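Local atomic coordinates of ornithine carbamoyltransferase (Giardia intestinalis, PDB entry 3GRF), a protein that probably catalyses carbamoyl transfer from carbamoyl phosphate to ornithine or its reverse, as expected of an ornithine carbamoyltransferase in an arginine degradation pathway. Residues 268-273 with 277-282. Sequence-based numbering, arbitrary orientation.
Sequences AVMAVT and SIFMNC
A turn leaving a short helix meets the start of an outer strand of the five-stranded parallel sheet in the Asp/Orn-binding part of the chain, where Met270 and Thr273 touch Phe279 and Ser277. Met270 to Thr273 form a type I beta turn, closed by the bond from Thr273 N to Met270 O (3.1 Å). Thr273 OG1 turns back to the same carbonyl and gives it a second hydrogen bond of 2.8 Å, in the carbonyl plane and on a lone pair. Two donors of one residue thus grip Met270 O. The Thr273 hydroxyl sits between its own backbone N and carbonyl carbon (chi1 71°), which places it between Met270 O and Ser277 of 277-282. There Thr273 OG1 and Ser277 OG lie 2.6 Å apart, within hydrogen-bonding distance. Ser277 OG also has hydrogen-bond partners in Ser274 O and Lys300 NZ, so this buried hydroxyl belongs to a small polar network.

Beside it the contact is apolar. The Met270 chain bends at chi2 and chi3 and crosses the Phe279 side chain at about a right angle. Its terminal methyl does the touching: Met270 CE is 3.5 Å from Phe279 CB. The sulfur makes a Met-aromatic contact from an oblique direction, with Met270 SD 5.4 Å from the centroid of the Phe279 ring.

Strand 278-281 is an outermost strand, within this chain, of the five-stranded parallel sheet. Ile278 makes backbone hydrogen bonds with Asp236 and Val238, which joins it to strand 237-240. Thr273 packs on Val238 of that neighbour. Val269 rests against helix 228-232. From the strand, Met280 touches helix 135-151.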
ATOM      1  N   ALA A 268      40.715 -10.881  14.087  1.00 33.06           N
ATOM      2  CA  ALA A 268      41.337 -11.222  15.379  1.00 41.23           C
ATOM      3  C   ALA A 268      40.280 -11.368  16.460  1.00 36.77           C
ATOM      4  O   ALA A 268      40.440 -12.149  17.401  1.00 48.04           O
ATOM      5  CB  ALA A 268      42.331 -10.145  15.810  1.00 30.85           C
ATOM      6  N   VAL A 269      39.211 -10.600  16.337  1.00 31.93           N
ATOM      7  CA  VAL A 269      38.084 -10.737  17.254  1.00 33.33           C
ATOM      8  C   VAL A 269      37.437 -12.111  17.029  1.00 30.44           C
ATOM      9  O   VAL A 269      37.264 -12.863  17.981  1.00 34.24           O
ATOM     10  CB  VAL A 269      37.057  -9.535  17.150  1.00 32.18           C
ATOM     11  CG1 VAL A 269      35.742  -9.870  17.819  1.00 32.03           C
ATOM     12  CG2 VAL A 269      37.613  -8.273  17.815  1.00 25.12           C
ATOM     13  N   MET A 270      37.090 -12.445  15.781  1.00 33.74           N
ATOM     14  CA  MET A 270      36.438 -13.727  15.475  1.00 32.31           C
ATOM     15  C   MET A 270      37.324 -14.959  15.763  1.00 39.02           C
ATOM     16  O   MET A 270      36.811 -16.029  16.148  1.00 36.15           O
ATOM     17  CB  MET A 270      35.901 -13.763  14.034  1.00 29.07           C
ATOM     18  CG  MET A 270      34.807 -12.728  13.752  1.00 31.85           C
ATOM     19  SD  MET A 270      33.305 -12.937  14.776  1.00 32.81           S
ATOM     20  CE  MET A 270      32.544 -14.380  13.902  1.00 35.61           C
ATOM     21  N   ALA A 271      38.642 -14.787  15.599  1.00 32.82           N
ATOM     22  CA  ALA A 271      39.636 -15.816  15.947  1.00 44.39           C
ATOM     23  C   ALA A 271      39.674 -16.220  17.417  1.00 37.82           C
ATOM     24  O   ALA A 271      40.255 -17.236  17.753  1.00 38.76           O
ATOM     25  CB  ALA A 271      41.052 -15.421  15.450  1.00 41.25           C
ATOM     26  N   VAL A 272      39.040 -15.429  18.305  1.00 35.89           N
ATOM     27  CA  VAL A 272      39.057 -15.836  19.708  1.00 38.30           C
ATOM     28  C   VAL A 272      37.784 -16.543  20.141  1.00 34.45           C
ATOM     29  O   VAL A 272      37.670 -17.029  21.259  1.00 37.88           O
ATOM     30  CB  VAL A 272      39.361 -14.664  20.664  1.00 41.18           C
ATOM     31  CG1 VAL A 272      40.724 -14.056  20.345  1.00 43.32           C
ATOM     32  CG2 VAL A 272      38.285 -13.595  20.591  1.00 32.71           C
ATOM     33  N   THR A 273      36.800 -16.616  19.229  1.00 32.21           N
ATOM     34  CA  THR A 273      35.511 -17.224  19.562  1.00 40.93           C
ATOM     35  C   THR A 273      35.537 -18.752  19.417  1.00 39.64           C
ATOM     36  O   THR A 273      36.560 -19.338  19.047  1.00 40.54           O
ATOM     37  CB  THR A 273      34.393 -16.599  18.757  1.00 30.96           C
ATOM     38  OG1 THR A 273      34.491 -17.010  17.390  1.00 28.98           O
ATOM     39  CG2 THR A 273      34.465 -15.089  18.854  1.00 24.21           C
ATOM     40  N   SER A 277      31.270 -20.773  16.322  1.00 30.31           N
ATOM     41  CA  SER A 277      30.667 -19.441  16.411  1.00 24.57           C
ATOM     42  C   SER A 277      29.997 -19.000  15.132  1.00 31.75           C
ATOM     43  O   SER A 277      30.280 -19.508  14.029  1.00 34.66           O
ATOM     44  CB  SER A 277      31.679 -18.383  16.883  1.00 26.19           C
ATOM     45  OG  SER A 277      32.767 -18.286  15.987  1.00 33.11           O
ATOM     46  N   ILE A 278      29.058 -18.076  15.277  1.00 25.24           N
ATOM     47  CA  ILE A 278      28.468 -17.458  14.117  1.00 24.78           C
ATOM     48  C   ILE A 278      28.556 -15.956  14.347  1.00 27.71           C
ATOM     49  O   ILE A 278      28.716 -15.527  15.475  1.00 27.68           O
ATOM     50  CB  ILE A 278      27.020 -17.949  13.823  1.00 27.78           C
ATOM     51  CG1 ILE A 278      26.039 -17.499  14.899  1.00 31.32           C
ATOM     52  CG2 ILE A 278      26.960 -19.501  13.616  1.00 22.67           C
ATOM     53  CD1 ILE A 278      24.578 -17.913  14.606  1.00 31.09           C
ATOM     54  N   PHE A 279      28.457 -15.186  13.279  1.00 28.90           N
ATOM     55  CA  PHE A 279      28.488 -13.719  13.336  1.00 21.90           C
ATOM     56  C   PHE A 279      27.097 -13.174  12.842  1.00 30.34           C
ATOM     57  O   PHE A 279      26.550 -13.652  11.833  1.00 24.23           O
ATOM     58  CB  PHE A 279      29.636 -13.174  12.466  1.00 25.53           C
ATOM     59  CG  PHE A 279      29.530 -11.733  12.241  1.00 25.90           C
ATOM     60  CD1 PHE A 279      29.978 -10.845  13.239  1.00 19.01           C
ATOM     61  CD2 PHE A 279      28.906 -11.240  11.100  1.00 29.64           C
ATOM     62  CE1 PHE A 279      29.804  -9.453  13.074  1.00 33.63           C
ATOM     63  CE2 PHE A 279      28.733  -9.839  10.911  1.00 33.48           C
ATOM     64  CZ  PHE A 279      29.167  -8.961  11.899  1.00 27.97           C
ATOM     65  N   MET A 280      26.528 -12.210  13.585  1.00 22.63           N
ATOM     66  CA  MET A 280      25.227 -11.616  13.322  1.00 24.38           C
ATOM     67  C   MET A 280      25.330 -10.086  13.306  1.00 29.60           C
ATOM     68  O   MET A 280      26.186  -9.540  13.994  1.00 31.01           O
ATOM     69  CB  MET A 280      24.283 -12.022  14.444  1.00 23.57           C
ATOM     70  CG  MET A 280      24.061 -13.505  14.466  1.00 27.59           C
ATOM     71  SD  MET A 280      22.815 -14.072  15.656  1.00 29.81           S
ATOM     72  CE  MET A 280      21.259 -13.725  14.830  1.00 24.47           C
ATOM     73  N   ASN A 281      24.460  -9.421  12.541  1.00 26.63           N
ATOM     74  CA  ASN A 281      24.326  -7.932  12.503  1.00 27.02           C
ATOM     75  C   ASN A 281      22.916  -7.705  11.938  1.00 34.59           C
ATOM     76  O   ASN A 281      22.567  -8.203  10.826  1.00 26.66           O
ATOM     77  CB  ASN A 281      25.441  -7.329  11.578  1.00 24.36           C
ATOM     78  CG  ASN A 281      25.389  -5.783  11.419  1.00 39.52           C
ATOM     79  OD1 ASN A 281      26.406  -5.160  11.150  1.00 38.96           O
ATOM     80  ND2 ASN A 281      24.225  -5.182  11.572  1.00 28.44           N
ATOM     81  N   CYS A 282      22.074  -6.994  12.688  1.00 29.11           N
ATOM     82  CA  CYS A 282      20.678  -6.828  12.290  1.00 32.39           C
ATOM     83  C   CYS A 282      20.517  -6.011  11.003  1.00 33.23           C
ATOM     84  O   CYS A 282      19.443  -6.027  10.396  1.00 30.54           O
ATOM     85  CB  CYS A 282      19.879  -6.232  13.448  1.00 29.17           C
ATOM     86  SG  CYS A 282      20.553  -4.686  14.131  1.00 33.50           S
TER